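PDB 2QGY: enolase from the environmental genome shotgun sequencing of the Sargasso Sea, which probably acts as a magnesium-dependent enzyme of the enolase superfamily, abstracting a proton from a carboxylate substrate, though its actual substrate and reaction are unknown. Local coordinates for residues A[5-16]-A[71-82]. Sequence-based numbering, arbitrary orientation.
Sequences NQDISIGKLSRL and FREISNIPNLSI
The carbonyl oxygen of Leu80 receives two successive amides of the facing loop: Ile10 N donates to Leu80 O at 2.8 Å, nearly in line with the C=O bond (171°), and Gly11 N adds a weak bond to the same atom. Beside this fork Gly11 CA sends a C-H toward the oxygen of Pro78, CA to O 3.2 Å, so that the glycine backbone lies directly against the turn formed by Ile77 to Leu80. Further along, Leu13 N donates to Ser75 O at 3.1 Å.

Near the start of strand 13-21, the Phe71 ring lies between two carbons: Leu16 CB sits squarely over its centre, 3.6 Å from the ring centroid in a CH-pi contact, and Ser75 CB lies on the opposite face, toward the rim. The ring gets there with CG anti to the backbone N (chi1 169°), while Leu16 CD2 slides back along Phe71 CB. This is the N-terminal capping domain of the enolase superfamily fold, where the helix 60-74 packs on the antiparallel sheet containing strand 13-21; the magnesium site of Asp200, Glu226 and Glu252 belongs to the barrel domain. Leu13 points into the angle between helix and turn, its CD1 pressed unusually close to Ile74 CD1 (3.4 Å) and its CG against Leu80 CD2, with Ile41 of the neighbouring strand and Phe85 of helix 82-93 completing this apolar cluster.

Toward the N-terminus, a water accepts from Ile82 N and donates to Ile8 O, 2.7 Å from that oxygen, bridging the two backbones where helix 82-93 begins. Ser81, the N-cap, lays its CB against Ile8 O; its OG caps a backbone N in the first turn, Ser84 OG bonds Ser81 N in return (a capping box), and Ser81 OG also gives Gln6 O a weak hydrogen bond.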
loop_
_atom_site.group_PDB
_atom_site.type_symbol
_atom_site.label_atom_id
_atom_site.label_comp_id
_atom_site.label_asym_id
_atom_site.label_seq_id
_atom_site.Cartn_x
_atom_site.Cartn_y
_atom_site.Cartn_z
ATOM N N ASN A 5 -22.037 -18.761 0.112
ATOM C CA ASN A 5 -22.655 -17.676 -0.719
ATOM C C ASN A 5 -21.612 -16.920 -1.545
ATOM O O ASN A 5 -21.949 -16.188 -2.462
ATOM C CB ASN A 5 -23.486 -16.707 0.156
ATOM C CG ASN A 5 -24.835 -17.313 0.596
ATOM O OD1 ASN A 5 -25.557 -17.919 -0.211
ATOM N ND2 ASN A 5 -25.180 -17.137 1.867
ATOM N N GLN A 6 -20.338 -17.120 -1.241
ATOM C CA GLN A 6 -19.304 -16.511 -2.066
ATOM C C GLN A 6 -19.137 -17.267 -3.396
ATOM O O GLN A 6 -18.455 -16.803 -4.311
ATOM C CB GLN A 6 -18.001 -16.328 -1.281
ATOM C CG GLN A 6 -17.413 -17.564 -0.723
ATOM C CD GLN A 6 -16.408 -17.272 0.381
ATOM O OE1 GLN A 6 -16.587 -16.347 1.193
ATOM N NE2 GLN A 6 -15.351 -18.069 0.430
ATOM N N ASP A 7 -19.807 -18.419 -3.501
ATOM C CA ASP A 7 -19.829 -19.223 -4.718
ATOM C C ASP A 7 -20.964 -18.897 -5.666
ATOM O O ASP A 7 -21.097 -19.551 -6.714
ATOM C CB ASP A 7 -19.963 -20.700 -4.366
ATOM C CG ASP A 7 -18.701 -21.269 -3.810
ATOM O OD1 ASP A 7 -17.609 -20.766 -4.176
ATOM O OD2 ASP A 7 -18.811 -22.230 -3.009
ATOM N N ILE A 8 -21.812 -17.940 -5.290
ATOM C CA ILE A 8 -22.943 -17.543 -6.137
ATOM C C ILE A 8 -22.423 -17.158 -7.528
ATOM O O ILE A 8 -21.524 -16.334 -7.643
ATOM C CB ILE A 8 -23.713 -16.382 -5.502
ATOM C CG1 ILE A 8 -24.392 -16.850 -4.206
ATOM C CG2 ILE A 8 -24.724 -15.780 -6.507
ATOM C CD1 ILE A 8 -25.007 -15.728 -3.368
ATOM N N SER A 9 -22.968 -17.768 -8.581
ATOM C CA SER A 9 -22.500 -17.478 -9.918
ATOM C C SER A 9 -23.047 -16.134 -10.394
ATOM O O SER A 9 -24.261 -15.912 -10.391
ATOM C CB SER A 9 -22.859 -18.582 -10.913
ATOM O OG SER A 9 -22.275 -18.260 -12.176
ATOM N N ILE A 10 -22.130 -15.254 -10.781
ATOM C CA ILE A 10 -22.453 -13.909 -11.233
ATOM C C ILE A 10 -22.414 -13.848 -12.762
ATOM O O ILE A 10 -23.212 -13.138 -13.374
ATOM C CB ILE A 10 -21.469 -12.857 -10.596
ATOM C CG1 ILE A 10 -21.774 -12.681 -9.101
ATOM C CG2 ILE A 10 -21.494 -11.515 -11.333
ATOM C CD1 ILE A 10 -20.695 -11.916 -8.327
ATOM N N GLY A 11 -21.471 -14.575 -13.370
ATOM C CA GLY A 11 -21.317 -14.579 -14.823
ATOM C C GLY A 11 -20.362 -13.514 -15.314
ATOM O O GLY A 11 -19.574 -12.988 -14.528
ATOM N N LYS A 12 -20.415 -13.202 -16.613
ATOM C CA LYS A 12 -19.566 -12.172 -17.205
ATOM C C LYS A 12 -20.066 -10.771 -16.826
ATOM O O LYS A 12 -21.249 -10.571 -16.604
ATOM C CB LYS A 12 -19.518 -12.303 -18.730
ATOM C CG LYS A 12 -18.744 -13.509 -19.266
ATOM C CD LYS A 12 -18.244 -13.243 -20.691
ATOM C CE LYS A 12 -18.439 -14.448 -21.617
ATOM N NZ LYS A 12 -17.215 -15.268 -21.824
ATOM N N LEU A 13 -19.149 -9.810 -16.743
ATOM C CA LEU A 13 -19.516 -8.431 -16.455
ATOM C C LEU A 13 -19.585 -7.683 -17.747
ATOM O O LEU A 13 -18.782 -7.929 -18.646
ATOM C CB LEU A 13 -18.488 -7.763 -15.525
ATOM C CG LEU A 13 -18.161 -8.469 -14.212
ATOM C CD1 LEU A 13 -17.170 -7.645 -13.404
ATOM C CD2 LEU A 13 -19.441 -8.724 -13.362
ATOM N N SER A 14 -20.536 -6.768 -17.866
ATOM C CA SER A 14 -20.661 -6.027 -19.118
ATOM C C SER A 14 -20.278 -4.555 -19.038
ATOM O O SER A 14 -19.756 -3.998 -20.015
ATOM C CB SER A 14 -22.031 -6.221 -19.786
ATOM O OG SER A 14 -23.086 -5.759 -18.967
ATOM N N ARG A 15 -20.503 -3.927 -17.879
ATOM C CA ARG A 15 -20.338 -2.491 -17.810
ATOM C C ARG A 15 -19.767 -2.033 -16.478
ATOM O O ARG A 15 -20.052 -2.631 -15.455
ATOM C CB ARG A 15 -21.677 -1.809 -18.072
ATOM C CG ARG A 15 -21.564 -0.396 -18.587
ATOM C CD ARG A 15 -22.935 0.098 -19.113
ATOM N NE ARG A 15 -23.346 -0.611 -20.328
ATOM C CZ ARG A 15 -23.378 -0.076 -21.550
ATOM N NH1 ARG A 15 -23.032 1.195 -21.734
ATOM N NH2 ARG A 15 -23.762 -0.815 -22.592
ATOM N N LEU A 16 -18.937 -0.988 -16.545
ATOM C CA LEU A 16 -18.436 -0.300 -15.350
ATOM C C LEU A 16 -18.716 1.179 -15.472
ATOM O O LEU A 16 -18.436 1.784 -16.503
ATOM C CB LEU A 16 -16.929 -0.543 -15.161
ATOM C CG LEU A 16 -16.180 0.212 -14.024
ATOM C CD1 LEU A 16 -16.619 -0.243 -12.650
ATOM C CD2 LEU A 16 -14.662 0.028 -14.186
ATOM N N PHE A 71 -11.319 -4.406 -13.681
ATOM C CA PHE A 71 -12.583 -4.731 -14.276
ATOM C C PHE A 71 -12.397 -5.393 -15.636
ATOM O O PHE A 71 -13.017 -6.416 -15.904
ATOM C CB PHE A 71 -13.451 -3.488 -14.398
ATOM C CG PHE A 71 -14.670 -3.686 -15.240
ATOM C CD1 PHE A 71 -15.807 -4.275 -14.697
ATOM C CD2 PHE A 71 -14.686 -3.277 -16.567
ATOM C CE1 PHE A 71 -16.932 -4.459 -15.458
ATOM C CE2 PHE A 71 -15.823 -3.470 -17.337
ATOM C CZ PHE A 71 -16.930 -4.060 -16.779
ATOM N N ARG A 72 -11.551 -4.811 -16.475
ATOM C CA ARG A 72 -11.288 -5.335 -17.817
ATOM C C ARG A 72 -10.778 -6.763 -17.723
ATOM O O ARG A 72 -11.217 -7.649 -18.478
ATOM C CB ARG A 72 -10.271 -4.471 -18.549
ATOM C CG ARG A 72 -10.808 -3.145 -19.055
ATOM C CD ARG A 72 -9.753 -2.450 -19.922
ATOM N NE ARG A 72 -10.139 -1.077 -20.243
ATOM C CZ ARG A 72 -9.287 -0.102 -20.569
ATOM N NH1 ARG A 72 -7.976 -0.326 -20.597
ATOM N NH2 ARG A 72 -9.747 1.111 -20.853
ATOM N N GLU A 73 -9.866 -6.997 -16.790
ATOM C CA GLU A 73 -9.288 -8.328 -16.627
ATOM C C GLU A 73 -10.317 -9.367 -16.188
ATOM O O GLU A 73 -10.304 -10.499 -16.648
ATOM C CB GLU A 73 -8.099 -8.269 -15.656
ATOM C CG GLU A 73 -7.400 -9.605 -15.424
ATOM C CD GLU A 73 -6.691 -10.169 -16.671
ATOM O OE1 GLU A 73 -6.518 -9.447 -17.684
ATOM O OE2 GLU A 73 -6.286 -11.350 -16.619
ATOM N N ILE A 74 -11.222 -8.983 -15.307
ATOM C CA ILE A 74 -12.182 -9.938 -14.775
ATOM C C ILE A 74 -13.490 -10.047 -15.566
ATOM O O ILE A 74 -14.260 -10.974 -15.326
ATOM C CB ILE A 74 -12.507 -9.641 -13.303
ATOM C CG1 ILE A 74 -13.292 -8.326 -13.202
ATOM C CG2 ILE A 74 -11.205 -9.615 -12.483
ATOM C CD1 ILE A 74 -14.126 -8.175 -11.948
ATOM N N SER A 75 -13.732 -9.118 -16.494
ATOM C CA SER A 75 -15.055 -9.001 -17.152
ATOM C C SER A 75 -15.406 -10.149 -18.110
ATOM O O SER A 75 -16.585 -10.340 -18.449
ATOM C CB SER A 75 -15.197 -7.659 -17.880
ATOM O OG SER A 75 -14.251 -7.547 -18.927
ATOM N N ASN A 76 -14.391 -10.894 -18.541
ATOM C CA ASN A 76 -14.569 -11.986 -19.508
ATOM C C ASN A 76 -14.588 -13.370 -18.852
ATOM O O ASN A 76 -14.703 -14.389 -19.541
ATOM C CB ASN A 76 -13.479 -11.921 -20.597
ATOM C CG ASN A 76 -12.105 -11.485 -20.044
ATOM O OD1 ASN A 76 -11.980 -11.092 -18.879
ATOM N ND2 ASN A 76 -11.076 -11.552 -20.890
ATOM N N ILE A 77 -14.463 -13.393 -17.522
ATOM C CA ILE A 77 -14.492 -14.634 -16.759
ATOM C C ILE A 77 -15.939 -15.121 -16.720
ATOM O O ILE A 77 -16.781 -14.522 -16.054
ATOM C CB ILE A 77 -13.929 -14.448 -15.313
ATOM C CG1 ILE A 77 -12.462 -13.970 -15.348
ATOM C CG2 ILE A 77 -14.096 -15.730 -14.508
ATOM C CD1 ILE A 77 -11.768 -13.883 -13.977
ATOM N N PRO A 78 -16.240 -16.214 -17.444
ATOM C CA PRO A 78 -17.646 -16.621 -17.630
ATOM C C PRO A 78 -18.341 -17.054 -16.341
ATOM O O PRO A 78 -19.546 -16.839 -16.173
ATOM C CB PRO A 78 -17.544 -17.814 -18.598
ATOM C CG PRO A 78 -16.137 -18.346 -18.411
ATOM C CD PRO A 78 -15.289 -17.139 -18.095
ATOM N N ASN A 79 -17.595 -17.686 -15.449
ATOM C CA ASN A 79 -18.168 -18.245 -14.233
ATOM C C ASN A 79 -17.741 -17.464 -12.987
ATOM O O ASN A 79 -17.469 -18.044 -11.947
ATOM C CB ASN A 79 -17.804 -19.730 -14.118
ATOM C CG ASN A 79 -16.401 -20.042 -14.651
ATOM O OD1 ASN A 79 -15.457 -19.250 -14.476
ATOM N ND2 ASN A 79 -16.259 -21.205 -15.313
ATOM N N LEU A 80 -17.689 -16.144 -13.112
ATOM C CA LEU A 80 -17.248 -15.261 -12.018
ATOM C C LEU A 80 -18.122 -15.359 -10.760
ATOM O O LEU A 80 -19.351 -15.435 -10.837
ATOM C CB LEU A 80 -17.189 -13.810 -12.508
ATOM C CG LEU A 80 -16.551 -12.753 -11.597
ATOM C CD1 LEU A 80 -15.055 -13.018 -11.388
ATOM C CD2 LEU A 80 -16.779 -11.359 -12.190
ATOM N N SER A 81 -17.462 -15.360 -9.605
ATOM C CA SER A 81 -18.115 -15.272 -8.313
ATOM C C SER A 81 -17.254 -14.406 -7.392
ATOM O O SER A 81 -16.135 -14.043 -7.755
ATOM C CB SER A 81 -18.274 -16.664 -7.708
ATOM O OG SER A 81 -17.004 -17.215 -7.351
ATOM N N ILE A 82 -17.788 -14.072 -6.220
ATOM C CA ILE A 82 -17.018 -13.342 -5.193
ATOM C C ILE A 82 -15.735 -14.113 -4.914
ATOM O O ILE A 82 -14.641 -13.543 -4.943
ATOM C CB ILE A 82 -17.813 -13.154 -3.900
ATOM C CG1 ILE A 82 -19.018 -12.251 -4.143
ATOM C CG2 ILE A 82 -16.931 -12.500 -2.783
ATOM C CD1 ILE A 82 -20.122 -12.497 -3.123
HETATM O O HOH W 1 -20.703 -14.602 -5.750
#